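Local coordinates for Lin1909 protein (Listeria innocua, PDB 3FIJ) that binds a manganese ion and is probably a gamma-glutamyl-gamma-aminobutyrate hydrolase of the class I glutamine amidotransferase type, though its function has not been established, at residues A[129-134]-A[178-183]; A[141-146]-A[195-200]; A[154-159]-A[191-196]. All coordinates share one frame; numbering follows the deposited sequence.

Interaction 1: A[129-134]-A[178-183]. With MN (manganese (II) ion), chain I.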
ATOM      1  N   LEU A 129      12.423  34.519  -2.990  1.00 17.76           N
ATOM      2  CA  LEU A 129      11.154  33.805  -2.901  1.00 17.27           C
ATOM      3  C   LEU A 129      10.704  33.597  -1.461  1.00 17.68           C
ATOM      4  O   LEU A 129      11.517  33.639  -0.541  1.00 20.43           O
ATOM      5  CB  LEU A 129      11.303  32.421  -3.536  1.00 15.12           C
ATOM      6  CG  LEU A 129      11.984  32.274  -4.895  1.00 14.20           C
ATOM      7  CD1 LEU A 129      12.201  30.787  -5.198  1.00 12.10           C
ATOM      8  CD2 LEU A 129      11.140  32.942  -5.963  1.00 11.27           C
ATOM      9  N   TYR A 130       9.406  33.384  -1.265  1.00 17.12           N
ATOM     10  CA  TYR A 130       8.896  33.056   0.059  1.00 16.85           C
ATOM     11  C   TYR A 130       9.072  31.539   0.046  1.00 17.69           C
ATOM     12  O   TYR A 130       8.663  30.885  -0.914  1.00 19.65           O
ATOM     13  CB  TYR A 130       7.402  33.364   0.201  1.00 15.72           C
ATOM     14  CG  TYR A 130       7.061  34.819   0.410  1.00 17.31           C
ATOM     15  CD1 TYR A 130       6.717  35.631  -0.666  1.00 17.14           C
ATOM     16  CD2 TYR A 130       7.075  35.388   1.695  1.00 19.56           C
ATOM     17  CE1 TYR A 130       6.394  36.969  -0.479  1.00 17.74           C
ATOM     18  CE2 TYR A 130       6.757  36.730   1.895  1.00 16.19           C
ATOM     19  CZ  TYR A 130       6.417  37.511   0.801  1.00 17.60           C
ATOM     20  OH  TYR A 130       6.097  38.832   0.976  1.00 19.13           O
ATOM     21  N   GLN A 131       9.676  30.977   1.086  1.00 17.70           N
ATOM     22  CA  GLN A 131       9.896  29.537   1.147  1.00 17.98           C
ATOM     23  C   GLN A 131       8.628  28.698   1.328  1.00 18.21           C
ATOM     24  O   GLN A 131       8.608  27.523   0.955  1.00 18.13           O
ATOM     25  CB  GLN A 131      10.907  29.218   2.250  1.00 18.61           C
ATOM     26  CG  GLN A 131      12.320  29.602   1.874  1.00 21.59           C
ATOM     27  CD  GLN A 131      13.350  29.125   2.874  1.00 24.89           C
ATOM     28  OE1 GLN A 131      13.223  28.038   3.453  1.00 25.84           O
ATOM     29  NE2 GLN A 131      14.394  29.926   3.068  1.00 24.46           N
ATOM     30  N   ASP A 132       7.577  29.295   1.895  1.00 17.16           N
ATOM     31  CA  ASP A 132       6.307  28.594   2.101  1.00 17.11           C
ATOM     32  C   ASP A 132       5.153  29.587   2.209  1.00 17.99           C
ATOM     33  O   ASP A 132       5.352  30.743   2.606  1.00 17.22           O
ATOM     34  CB  ASP A 132       6.357  27.725   3.366  1.00 17.31           C
ATOM     35  CG  ASP A 132       5.069  26.934   3.592  1.00 18.13           C
ATOM     36  OD1 ASP A 132       4.660  26.176   2.686  1.00 19.85           O
ATOM     37  OD2 ASP A 132       4.466  27.059   4.679  1.00 17.13           O
ATOM     38  N   ILE A 133       3.952  29.126   1.855  1.00 17.15           N
ATOM     39  CA  ILE A 133       2.746  29.948   1.893  1.00 19.24           C
ATOM     40  C   ILE A 133       2.531  30.471   3.308  1.00 18.44           C
ATOM     41  O   ILE A 133       2.036  31.579   3.500  1.00 18.05           O
ATOM     42  CB  ILE A 133       1.486  29.135   1.441  1.00 22.26           C
ATOM     43  CG1 ILE A 133       1.725  28.532   0.048  1.00 26.85           C
ATOM     44  CG2 ILE A 133       0.253  30.038   1.369  1.00 19.93           C
ATOM     45  CD1 ILE A 133       0.544  27.679  -0.501  1.00 28.91           C
ATOM     46  N   SER A 134       2.932  29.680   4.299  1.00 17.67           N
ATOM     47  CA  SER A 134       2.770  30.078   5.697  1.00 19.72           C
ATOM     48  C   SER A 134       3.601  31.311   6.084  1.00 21.72           C
ATOM     49  O   SER A 134       3.378  31.910   7.146  1.00 21.93           O
ATOM     50  CB  SER A 134       3.163  28.930   6.632  1.00 18.91           C
ATOM     51  OG  SER A 134       4.566  28.901   6.832  1.00 18.98           O
ATOM     52  N   HIS A 178       1.571  25.087  -6.299  1.00 12.74           N
ATOM     53  CA  HIS A 178       2.801  25.553  -5.684  1.00 12.34           C
ATOM     54  C   HIS A 178       2.615  26.016  -4.246  1.00 12.23           C
ATOM     55  O   HIS A 178       1.503  26.344  -3.822  1.00  9.43           O
ATOM     56  CB  HIS A 178       3.408  26.676  -6.537  1.00 10.59           C
ATOM     57  CG  HIS A 178       2.515  27.872  -6.704  1.00 14.17           C
ATOM     58  ND1 HIS A 178       2.582  28.974  -5.877  1.00 14.81           N
ATOM     59  CD2 HIS A 178       1.527  28.126  -7.593  1.00 14.14           C
ATOM     60  CE1 HIS A 178       1.671  29.857  -6.253  1.00 15.20           C
ATOM     61  NE2 HIS A 178       1.017  29.370  -7.290  1.00 16.32           N
ATOM     62  N   HIS A 179       3.709  25.999  -3.487  1.00 12.31           N
ATOM     63  CA  HIS A 179       3.662  26.440  -2.106  1.00 13.13           C
ATOM     64  C   HIS A 179       4.708  27.532  -1.872  1.00 13.76           C
ATOM     65  O   HIS A 179       4.874  28.010  -0.747  1.00 14.74           O
ATOM     66  CB  HIS A 179       3.854  25.265  -1.130  1.00  9.62           C
ATOM     67  CG  HIS A 179       5.285  24.917  -0.863  1.00 13.46           C
ATOM     68  ND1 HIS A 179       6.095  24.313  -1.797  1.00 11.83           N
ATOM     69  CD2 HIS A 179       6.056  25.113   0.235  1.00 12.92           C
ATOM     70  CE1 HIS A 179       7.305  24.152  -1.291  1.00 11.76           C
ATOM     71  NE2 HIS A 179       7.307  24.631  -0.060  1.00 14.94           N
ATOM     72  N   GLN A 180       5.402  27.934  -2.936  1.00 13.09           N
ATOM     73  CA  GLN A 180       6.396  29.004  -2.828  1.00 14.42           C
ATOM     74  C   GLN A 180       5.981  30.150  -3.749  1.00 15.36           C
ATOM     75  O   GLN A 180       5.222  29.940  -4.701  1.00 15.45           O
ATOM     76  CB  GLN A 180       7.793  28.512  -3.219  1.00 17.17           C
ATOM     77  CG  GLN A 180       8.338  27.378  -2.365  1.00 16.85           C
ATOM     78  CD  GLN A 180       9.857  27.355  -2.346  1.00 19.39           C
ATOM     79  OE1 GLN A 180      10.501  27.556  -3.374  1.00 21.29           O
ATOM     80  NE2 GLN A 180      10.436  27.102  -1.178  1.00 16.71           N
ATOM     81  N   PHE A 181       6.460  31.358  -3.458  1.00 14.70           N
ATOM     82  CA  PHE A 181       6.125  32.529  -4.273  1.00 15.08           C
ATOM     83  C   PHE A 181       7.296  33.482  -4.455  1.00 16.16           C
ATOM     84  O   PHE A 181       8.249  33.482  -3.675  1.00 16.54           O
ATOM     85  CB  PHE A 181       5.016  33.366  -3.633  1.00 12.59           C
ATOM     86  CG  PHE A 181       3.824  32.590  -3.195  1.00 12.44           C
ATOM     87  CD1 PHE A 181       3.855  31.851  -2.022  1.00 13.40           C
ATOM     88  CD2 PHE A 181       2.653  32.621  -3.942  1.00 12.57           C
ATOM     89  CE1 PHE A 181       2.736  31.155  -1.589  1.00 14.85           C
ATOM     90  CE2 PHE A 181       1.521  31.929  -3.525  1.00 14.24           C
ATOM     91  CZ  PHE A 181       1.559  31.191  -2.345  1.00 14.99           C
ATOM     92  N   ILE A 182       7.208  34.316  -5.482  1.00 16.90           N
ATOM     93  CA  ILE A 182       8.230  35.322  -5.695  1.00 17.61           C
ATOM     94  C   ILE A 182       8.040  36.321  -4.550  1.00 20.00           C
ATOM     95  O   ILE A 182       6.919  36.771  -4.281  1.00 20.99           O
ATOM     96  CB  ILE A 182       8.029  36.079  -7.032  1.00 15.44           C
ATOM     97  CG1 ILE A 182       8.379  35.167  -8.212  1.00 14.30           C
ATOM     98  CG2 ILE A 182       8.876  37.365  -7.034  1.00 13.97           C
ATOM     99  CD1 ILE A 182       8.473  35.890  -9.561  1.00 11.24           C
ATOM    100  N   LYS A 183       9.124  36.647  -3.858  1.00 22.18           N
ATOM    101  CA  LYS A 183       9.057  37.613  -2.764  1.00 22.22           C
ATOM    102  C   LYS A 183       9.539  38.906  -3.389  1.00 21.54           C
ATOM    103  O   LYS A 183       8.742  39.768  -3.756  1.00 20.14           O
ATOM    104  CB  LYS A 183       9.976  37.188  -1.607  1.00 23.05           C
ATOM    105  CG  LYS A 183       9.811  38.021  -0.327  1.00 26.46           C
ATOM    106  CD  LYS A 183      10.388  37.314   0.911  1.00 28.77           C
ATOM    107  CE  LYS A 183      11.914  37.196   0.845  1.00 31.53           C
ATOM    108  NZ  LYS A 183      12.479  36.196   1.810  1.00 31.38           N
TER
HETATM  109 MN    MN I 300      -1.170  30.084  -7.708  1.00 15.60          MN
HETATM  110  O   HOH W   1      -0.883  29.269  -9.801  1.00 13.41           O
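The aliphatic part of a lysine lies across a tyrosine ring: Lys183 sets CG over one face of Tyr130, 3.7 Å from the ring centroid and 18° off the normal, a CH-pi contact. CG stands anti to the backbone N (chi1 -171°), which lays CB, CG and CD along the ring, and a bend at chi3 then turns the ammonium group away to a salt bridge with Glu80. The tyrosine hydroxyl also finds its partner outside, in Glu137. Tyr130 belongs to a very short antiparallel ladder, strand 129-130 against strand 181-182. Tyr130 and Phe181 are its hydrogen-bonded pair, with Tyr130 N 2.7 Å from Phe181 O and a weak return bond from Phe181 N to Tyr130 O.

Past the strand, side chains add to the contact. Gln180 reaches out so that its NE2 donates to Gln131 O at 2.8 Å, meeting that carbonyl well to the side of its axis (C=O...N 111°). Ile133 comes to the rim of the Phe181 ring, CG1 lying 3.3 Å from CE1, close to the ring plane. Asp132 closes an Asx turn: its OD2 accepts both Ser134 N and Ser134 OG, the hydroxyl through the anti lone pair.

Segment 178-183 also carries a metal ligand. His178 gives NE2 to the manganese at 2.3 Å, while its other ring nitrogen, ND1, donates to Gln180 O at 3.0 Å in a bent bond, the carbonyl lying out of the ring plane. That second bond helps limit rotation of the imidazole about chi2 and is consistent with the proton on ND1, leaving the NE2 lone pair to the metal; the carbonyl would be expected to make His178 a somewhat stronger donor to manganese.

Interaction 2: A[141-146]-A[195-200]. With MN (manganese (II) ion), chain I.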
ATOM      1  N   LEU A 141      -4.484  32.947  -0.622  1.00 14.90           N
ATOM      2  CA  LEU A 141      -5.506  32.027  -1.088  1.00 15.16           C
ATOM      3  C   LEU A 141      -4.848  30.663  -1.252  1.00 14.06           C
ATOM      4  O   LEU A 141      -3.645  30.531  -1.073  1.00 12.37           O
ATOM      5  CB  LEU A 141      -6.052  32.487  -2.436  1.00 16.62           C
ATOM      6  CG  LEU A 141      -6.836  33.795  -2.397  1.00 17.32           C
ATOM      7  CD1 LEU A 141      -7.125  34.250  -3.818  1.00 16.25           C
ATOM      8  CD2 LEU A 141      -8.124  33.585  -1.592  1.00 15.29           C
ATOM      9  N   GLN A 142      -5.629  29.646  -1.591  1.00 15.98           N
ATOM     10  CA  GLN A 142      -5.047  28.328  -1.780  1.00 16.85           C
ATOM     11  C   GLN A 142      -4.275  28.317  -3.086  1.00 16.55           C
ATOM     12  O   GLN A 142      -4.797  28.735  -4.126  1.00 15.62           O
ATOM     13  CB  GLN A 142      -6.122  27.245  -1.852  1.00 18.67           C
ATOM     14  CG  GLN A 142      -5.521  25.843  -1.833  1.00 22.08           C
ATOM     15  CD  GLN A 142      -6.561  24.752  -1.844  1.00 24.70           C
ATOM     16  OE1 GLN A 142      -7.142  24.439  -2.889  1.00 29.26           O
ATOM     17  NE2 GLN A 142      -6.813  24.167  -0.682  1.00 20.27           N
ATOM     18  N   HIS A 143      -3.034  27.846  -3.038  1.00 16.03           N
ATOM     19  CA  HIS A 143      -2.232  27.776  -4.251  1.00 16.31           C
ATOM     20  C   HIS A 143      -1.823  26.349  -4.587  1.00 15.76           C
ATOM     21  O   HIS A 143      -1.178  26.100  -5.606  1.00 15.04           O
ATOM     22  CB  HIS A 143      -1.032  28.720  -4.145  1.00 16.42           C
ATOM     23  CG  HIS A 143      -1.395  30.153  -4.393  1.00 17.04           C
ATOM     24  ND1 HIS A 143      -1.419  30.706  -5.656  1.00 17.00           N
ATOM     25  CD2 HIS A 143      -1.851  31.114  -3.552  1.00 13.59           C
ATOM     26  CE1 HIS A 143      -1.874  31.946  -5.585  1.00 16.62           C
ATOM     27  NE2 HIS A 143      -2.144  32.215  -4.319  1.00 17.92           N
ATOM     28  N   LEU A 144      -2.195  25.419  -3.714  1.00 15.32           N
ATOM     29  CA  LEU A 144      -1.958  24.000  -3.962  1.00 17.66           C
ATOM     30  C   LEU A 144      -3.386  23.482  -4.055  1.00 17.99           C
ATOM     31  O   LEU A 144      -3.939  22.974  -3.085  1.00 19.18           O
ATOM     32  CB  LEU A 144      -1.225  23.327  -2.798  1.00 18.20           C
ATOM     33  CG  LEU A 144      -0.949  21.837  -3.051  1.00 19.71           C
ATOM     34  CD1 LEU A 144      -0.250  21.659  -4.398  1.00 18.51           C
ATOM     35  CD2 LEU A 144      -0.094  21.264  -1.922  1.00 19.11           C
ATOM     36  N   GLN A 145      -3.984  23.653  -5.230  1.00 18.75           N
ATOM     37  CA  GLN A 145      -5.366  23.269  -5.466  1.00 19.23           C
ATOM     38  C   GLN A 145      -5.625  21.775  -5.347  1.00 20.13           C
ATOM     39  O   GLN A 145      -4.772  20.957  -5.677  1.00 22.33           O
ATOM     40  CB  GLN A 145      -5.811  23.759  -6.848  1.00 15.53           C
ATOM     41  CG  GLN A 145      -5.217  22.992  -8.012  1.00 14.50           C
ATOM     42  CD  GLN A 145      -5.630  23.561  -9.365  1.00 15.20           C
ATOM     43  OE1 GLN A 145      -5.405  24.736  -9.653  1.00 13.33           O
ATOM     44  NE2 GLN A 145      -6.234  22.723 -10.201  1.00 15.76           N
ATOM     45  N   ARG A 146      -6.811  21.433  -4.865  1.00 22.03           N
ATOM     46  CA  ARG A 146      -7.209  20.044  -4.714  1.00 23.70           C
ATOM     47  C   ARG A 146      -8.095  19.694  -5.900  1.00 23.25           C
ATOM     48  O   ARG A 146      -8.272  18.521  -6.227  1.00 23.11           O
ATOM     49  CB  ARG A 146      -7.953  19.834  -3.389  1.00 26.93           C
ATOM     50  CG  ARG A 146      -7.071  20.015  -2.158  1.00 34.06           C
ATOM     51  CD  ARG A 146      -5.762  19.254  -2.335  1.00 41.55           C
ATOM     52  NE  ARG A 146      -4.808  19.470  -1.245  1.00 49.07           N
ATOM     53  CZ  ARG A 146      -3.514  19.147  -1.307  1.00 50.79           C
ATOM     54  NH1 ARG A 146      -3.015  18.593  -2.412  1.00 50.57           N
ATOM     55  NH2 ARG A 146      -2.716  19.374  -0.265  1.00 51.13           N
ATOM     56  N   THR A 195      -3.207  37.088  -8.150  1.00 18.75           N
ATOM     57  CA  THR A 195      -4.475  36.548  -7.667  1.00 18.09           C
ATOM     58  C   THR A 195      -4.962  37.581  -6.649  1.00 18.23           C
ATOM     59  O   THR A 195      -4.165  38.379  -6.140  1.00 18.22           O
ATOM     60  CB  THR A 195      -4.307  35.195  -6.954  1.00 17.50           C
ATOM     61  OG1 THR A 195      -3.037  35.167  -6.299  1.00 16.80           O
ATOM     62  CG2 THR A 195      -4.438  34.031  -7.943  1.00 17.19           C
ATOM     63  N   ALA A 196      -6.256  37.552  -6.343  1.00 17.20           N
ATOM     64  CA  ALA A 196      -6.865  38.509  -5.414  1.00 16.69           C
ATOM     65  C   ALA A 196      -6.110  38.735  -4.105  1.00 17.36           C
ATOM     66  O   ALA A 196      -6.369  39.719  -3.397  1.00 16.75           O
ATOM     67  CB  ALA A 196      -8.308  38.096  -5.119  1.00 12.33           C
ATOM     68  N   ASP A 197      -5.189  37.833  -3.776  1.00 15.39           N
ATOM     69  CA  ASP A 197      -4.417  37.973  -2.550  1.00 14.53           C
ATOM     70  C   ASP A 197      -3.105  38.712  -2.801  1.00 14.76           C
ATOM     71  O   ASP A 197      -2.270  38.839  -1.905  1.00 15.53           O
ATOM     72  CB  ASP A 197      -4.145  36.598  -1.934  1.00 15.87           C
ATOM     73  CG  ASP A 197      -3.437  35.653  -2.892  1.00 16.76           C
ATOM     74  OD1 ASP A 197      -3.205  36.043  -4.057  1.00 16.55           O
ATOM     75  OD2 ASP A 197      -3.114  34.516  -2.477  1.00 18.00           O
ATOM     76  N   GLY A 198      -2.931  39.201  -4.023  1.00 14.18           N
ATOM     77  CA  GLY A 198      -1.723  39.930  -4.372  1.00 14.04           C
ATOM     78  C   GLY A 198      -0.507  39.112  -4.798  1.00 16.35           C
ATOM     79  O   GLY A 198       0.488  39.684  -5.250  1.00 16.33           O
HETATM   80  N   MSE A 199      -0.556  37.790  -4.664  1.00 15.04           N
HETATM   81  CA  MSE A 199       0.591  36.978  -5.057  1.00 16.42           C
HETATM   82  C   MSE A 199       0.878  37.050  -6.566  1.00 16.50           C
HETATM   83  O   MSE A 199      -0.028  37.193  -7.385  1.00 17.17           O
HETATM   84  CB  MSE A 199       0.382  35.532  -4.601  1.00 19.16           C
HETATM   85  CG  MSE A 199       0.320  35.376  -3.089  1.00 21.03           C
HETATM   86 SE   MSE A 199       1.993  35.892  -2.174  1.00 28.37          SE
HETATM   87  CE  MSE A 199       1.520  37.697  -1.685  1.00 25.73           C
ATOM     88  N   ILE A 200       2.153  36.960  -6.920  1.00 16.01           N
ATOM     89  CA  ILE A 200       2.597  37.046  -8.307  1.00 16.31           C
ATOM     90  C   ILE A 200       2.365  35.775  -9.115  1.00 15.38           C
ATOM     91  O   ILE A 200       2.903  34.712  -8.791  1.00 16.44           O
ATOM     92  CB  ILE A 200       4.094  37.415  -8.353  1.00 15.92           C
ATOM     93  CG1 ILE A 200       4.276  38.826  -7.799  1.00 15.70           C
ATOM     94  CG2 ILE A 200       4.620  37.311  -9.777  1.00 16.83           C
ATOM     95  CD1 ILE A 200       5.697  39.151  -7.389  1.00 14.40           C
TER
HETATM   96 MN    MN I 300      -1.170  30.084  -7.708  1.00 15.60          MN
HETATM   97  O   HOH W   1      -0.883  29.269  -9.801  1.00 13.41           O
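His143 reaches from its loop to the manganese on one side of its ring and to a carboxylate on the other. CB leaves the backbone toward segment 195-200, and CG, anti to the carbonyl carbon (chi1 -78°), carries the ring between ion and turn. ND1 binds the manganese at 2.2 Å. Next round the ring, CE1 comes 3.5 Å from Thr195 OG1, which lies at the ring edge near its plane. NE2 points to Asp197 and donates to OD2 at 3.1 Å, using the syn lone pair; ring and carboxylate are nearly coplanar, 10° apart. Over CD2, the edge of the Phe181 ring stands on the face of the imidazole.

Asp197 OD2 takes a second, nearly straight bond from Leu141 N at 2.8 Å, arriving on the anti side. OD1 receives Met199 N, a selenomethionine here, which approaches from above the carboxylate plane and closes an Asx turn; Thr195 OG1 is modelled implausibly close to OD1, so that bond is doubtful. Asp197 lies in a type I turn from Thr195 to Gly198. Leu141 lays CB against the carboxylate, 3.6 Å from Asp197 OD2, extends CD1 to 4.2 Å from Ala196 CB, and packs also on Pro82 of the second subunit.

Asp197 is thus a second-shell residue: N-H donors of Leu141, His143 and Met199 hold its orientation, and it helps, with the metal, to set the rotation of a first-shell histidine. With NE2 holding the proton, ND1 offers its lone pair to the ion, and the carboxylate probably makes the imidazole a better ligand.

Interaction 3: A[154-159]-A[191-196]. With MN (manganese (II) ion), chain I.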
ATOM      1  N   HIS A 154      -8.029  29.586  -9.173  1.00 16.60           N
ATOM      2  CA  HIS A 154      -8.050  30.953  -8.668  1.00 15.80           C
ATOM      3  C   HIS A 154      -8.019  31.956  -9.818  1.00 16.43           C
ATOM      4  O   HIS A 154      -7.362  31.720 -10.838  1.00 15.46           O
ATOM      5  CB  HIS A 154      -6.902  31.214  -7.655  1.00 13.40           C
ATOM      6  CG  HIS A 154      -5.516  30.915  -8.163  1.00 14.57           C
ATOM      7  ND1 HIS A 154      -5.105  31.194  -9.448  1.00 13.54           N
ATOM      8  CD2 HIS A 154      -4.417  30.451  -7.512  1.00 12.65           C
ATOM      9  CE1 HIS A 154      -3.814  30.918  -9.569  1.00 13.71           C
ATOM     10  NE2 HIS A 154      -3.375  30.468  -8.408  1.00 12.34           N
ATOM     11  N   THR A 155      -8.752  33.058  -9.661  1.00 16.06           N
ATOM     12  CA  THR A 155      -8.818  34.077 -10.705  1.00 17.32           C
ATOM     13  C   THR A 155      -7.703  35.129 -10.630  1.00 16.46           C
ATOM     14  O   THR A 155      -7.378  35.644  -9.568  1.00 17.41           O
ATOM     15  CB  THR A 155     -10.232  34.770 -10.743  1.00 17.70           C
ATOM     16  OG1 THR A 155     -10.092  36.193 -10.638  1.00 19.39           O
ATOM     17  CG2 THR A 155     -11.130  34.248  -9.637  1.00 15.40           C
ATOM     18  N   ILE A 156      -7.122  35.439 -11.779  1.00 16.28           N
ATOM     19  CA  ILE A 156      -6.032  36.400 -11.848  1.00 17.27           C
ATOM     20  C   ILE A 156      -6.363  37.673 -12.606  1.00 18.85           C
ATOM     21  O   ILE A 156      -7.042  37.641 -13.632  1.00 19.20           O
ATOM     22  CB  ILE A 156      -4.804  35.772 -12.524  1.00 15.61           C
ATOM     23  CG1 ILE A 156      -5.195  35.249 -13.914  1.00 12.80           C
ATOM     24  CG2 ILE A 156      -4.253  34.668 -11.642  1.00 16.25           C
ATOM     25  CD1 ILE A 156      -4.053  34.646 -14.721  1.00 12.29           C
ATOM     26  N   ASP A 157      -5.868  38.793 -12.087  1.00 20.44           N
ATOM     27  CA  ASP A 157      -6.058  40.098 -12.707  1.00 19.98           C
ATOM     28  C   ASP A 157      -4.888  40.230 -13.673  1.00 20.74           C
ATOM     29  O   ASP A 157      -3.730  40.030 -13.292  1.00 21.10           O
ATOM     30  CB  ASP A 157      -5.993  41.198 -11.650  1.00 17.84           C
ATOM     31  CG  ASP A 157      -7.022  41.015 -10.560  1.00 18.95           C
ATOM     32  OD1 ASP A 157      -8.226  41.179 -10.837  1.00 20.86           O
ATOM     33  OD2 ASP A 157      -6.630  40.700  -9.419  1.00 22.31           O
ATOM     34  N   ILE A 158      -5.189  40.564 -14.919  1.00 20.85           N
ATOM     35  CA  ILE A 158      -4.163  40.674 -15.941  1.00 20.22           C
ATOM     36  C   ILE A 158      -3.874  42.107 -16.346  1.00 21.17           C
ATOM     37  O   ILE A 158      -4.784  42.913 -16.493  1.00 23.67           O
ATOM     38  CB  ILE A 158      -4.576  39.874 -17.190  1.00 19.28           C
ATOM     39  CG1 ILE A 158      -4.810  38.409 -16.797  1.00 22.41           C
ATOM     40  CG2 ILE A 158      -3.508  39.975 -18.263  1.00 17.94           C
ATOM     41  CD1 ILE A 158      -5.255  37.513 -17.935  1.00 19.26           C
ATOM     42  N   GLU A 159      -2.594  42.417 -16.515  1.00 21.36           N
ATOM     43  CA  GLU A 159      -2.167  43.745 -16.939  1.00 22.57           C
ATOM     44  C   GLU A 159      -2.583  43.873 -18.408  1.00 20.79           C
ATOM     45  O   GLU A 159      -2.004  43.223 -19.265  1.00 21.96           O
ATOM     46  CB  GLU A 159      -0.646  43.854 -16.793  1.00 24.70           C
ATOM     47  CG  GLU A 159      -0.061  45.162 -17.263  1.00 30.08           C
ATOM     48  CD  GLU A 159      -0.760  46.345 -16.640  1.00 33.43           C
ATOM     49  OE1 GLU A 159      -0.885  46.359 -15.393  1.00 33.47           O
ATOM     50  OE2 GLU A 159      -1.181  47.252 -17.396  1.00 33.55           O
ATOM     51  N   VAL A 191       5.592  42.505 -13.078  1.00 24.18           N
ATOM     52  CA  VAL A 191       4.560  41.533 -12.758  1.00 24.52           C
ATOM     53  C   VAL A 191       3.374  41.901 -13.647  1.00 22.72           C
ATOM     54  O   VAL A 191       3.030  43.074 -13.749  1.00 22.25           O
ATOM     55  CB  VAL A 191       4.145  41.635 -11.258  1.00 23.81           C
ATOM     56  CG1 VAL A 191       3.662  43.040 -10.957  1.00 30.14           C
ATOM     57  CG2 VAL A 191       3.033  40.653 -10.944  1.00 25.56           C
ATOM     58  N   THR A 192       2.763  40.914 -14.301  1.00 20.97           N
ATOM     59  CA  THR A 192       1.619  41.187 -15.166  1.00 19.03           C
ATOM     60  C   THR A 192       0.359  40.442 -14.760  1.00 18.29           C
ATOM     61  O   THR A 192      -0.687  40.612 -15.377  1.00 17.75           O
ATOM     62  CB  THR A 192       1.926  40.856 -16.635  1.00 20.02           C
ATOM     63  OG1 THR A 192       2.407  39.510 -16.743  1.00 21.75           O
ATOM     64  CG2 THR A 192       2.962  41.821 -17.178  1.00 18.04           C
ATOM     65  N   ALA A 193       0.458  39.621 -13.719  1.00 18.26           N
ATOM     66  CA  ALA A 193      -0.689  38.869 -13.232  1.00 17.96           C
ATOM     67  C   ALA A 193      -0.568  38.567 -11.739  1.00 18.82           C
ATOM     68  O   ALA A 193       0.515  38.254 -11.242  1.00 19.41           O
ATOM     69  CB  ALA A 193      -0.830  37.573 -14.011  1.00 16.32           C
ATOM     70  N   ARG A 194      -1.692  38.663 -11.039  1.00 18.17           N
ATOM     71  CA  ARG A 194      -1.768  38.395  -9.609  1.00 17.83           C
ATOM     72  C   ARG A 194      -3.139  37.807  -9.269  1.00 19.13           C
ATOM     73  O   ARG A 194      -4.114  38.004 -10.008  1.00 18.38           O
ATOM     74  CB  ARG A 194      -1.630  39.689  -8.795  1.00 18.95           C
ATOM     75  CG  ARG A 194      -0.268  40.334  -8.743  1.00 20.39           C
ATOM     76  CD  ARG A 194      -0.373  41.671  -8.012  1.00 19.17           C
ATOM     77  NE  ARG A 194       0.771  42.543  -8.278  1.00 21.85           N
ATOM     78  CZ  ARG A 194       1.964  42.418  -7.708  1.00 21.12           C
ATOM     79  NH1 ARG A 194       2.179  41.452  -6.825  1.00 21.09           N
ATOM     80  NH2 ARG A 194       2.942  43.262  -8.026  1.00 19.87           N
ATOM     81  N   THR A 195      -3.207  37.088  -8.150  1.00 18.75           N
ATOM     82  CA  THR A 195      -4.475  36.548  -7.667  1.00 18.09           C
ATOM     83  C   THR A 195      -4.962  37.581  -6.649  1.00 18.23           C
ATOM     84  O   THR A 195      -4.165  38.379  -6.140  1.00 18.22           O
ATOM     85  CB  THR A 195      -4.307  35.195  -6.954  1.00 17.50           C
ATOM     86  OG1 THR A 195      -3.037  35.167  -6.299  1.00 16.80           O
ATOM     87  CG2 THR A 195      -4.438  34.031  -7.943  1.00 17.19           C
ATOM     88  N   ALA A 196      -6.256  37.552  -6.343  1.00 17.20           N
ATOM     89  CA  ALA A 196      -6.865  38.509  -5.414  1.00 16.69           C
ATOM     90  C   ALA A 196      -6.110  38.735  -4.105  1.00 17.36           C
ATOM     91  O   ALA A 196      -6.369  39.719  -3.397  1.00 16.75           O
ATOM     92  CB  ALA A 196      -8.308  38.096  -5.119  1.00 12.33           C
TER
HETATM   93 MN    MN I 300      -1.170  30.084  -7.708  1.00 15.60          MN
HETATM   94  O   HOH W   2      -7.525  35.058  -6.997  1.00  8.21           O
HETATM   95  O   HOH W   1      -0.883  29.269  -9.801  1.00 13.41           O
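His154 coordinates the manganese through NE2 at 2.3 Å, and Thr195 covers one face of its ring: CG2 sits over the centre, 3.3 Å from the ring centroid, in a CH-pi contact. A chi1 of 55° puts the imidazole between the backbone N and carbonyl carbon, swinging it beneath the threonine methyl. Next to it Ile156 presses CG2 against that methyl at 3.8 Å.

Behind these side chains, strands 154-158 and 191-195 run antiparallel, their directions 147° apart. Asp157 N donates to Arg194 O at 2.8 Å, and the return bond from Arg194 N is weak; Glu159 N closes the far end on Thr192 O at 2.9 Å. At the metal end a water bridges Thr155 O and Ala196 N. Farther out, Thr192 and Ala193 form a classic beta bulge against Ala202, while Asp157 pairs with Lys171. Thr155 N bonds to Glu81 of the second subunit.

Manganese therefore draws a ligand from the first residue of a sheet strand, and a methyl packed on the ring's face probably restricts its tilt without competing for its nitrogens.

In the fold
One manganese ion joins the three contacts: interaction 1 supplies His178, interaction 2 His143 and interaction 3 His154, with Ser176, Glu201 and a water completing the site. Interactions 2 and 3 have centres about 10 Å apart and share Thr195 and Ala196; Thr195 OG1 lies near the His143 ring in one and its CG2 packs on His154 in the other. Interactions 1 and 2, centres about 11 Å apart, meet where His178 N lies 3.0 Å from His143 O, probably a hydrogen bond. Interactions 1 and 3 do not touch; their nearest atoms are about 5 Å apart. One metal thereby ties the small 129-130/181-182 sheet to strands 154-158 and 189-195 of the main sheet.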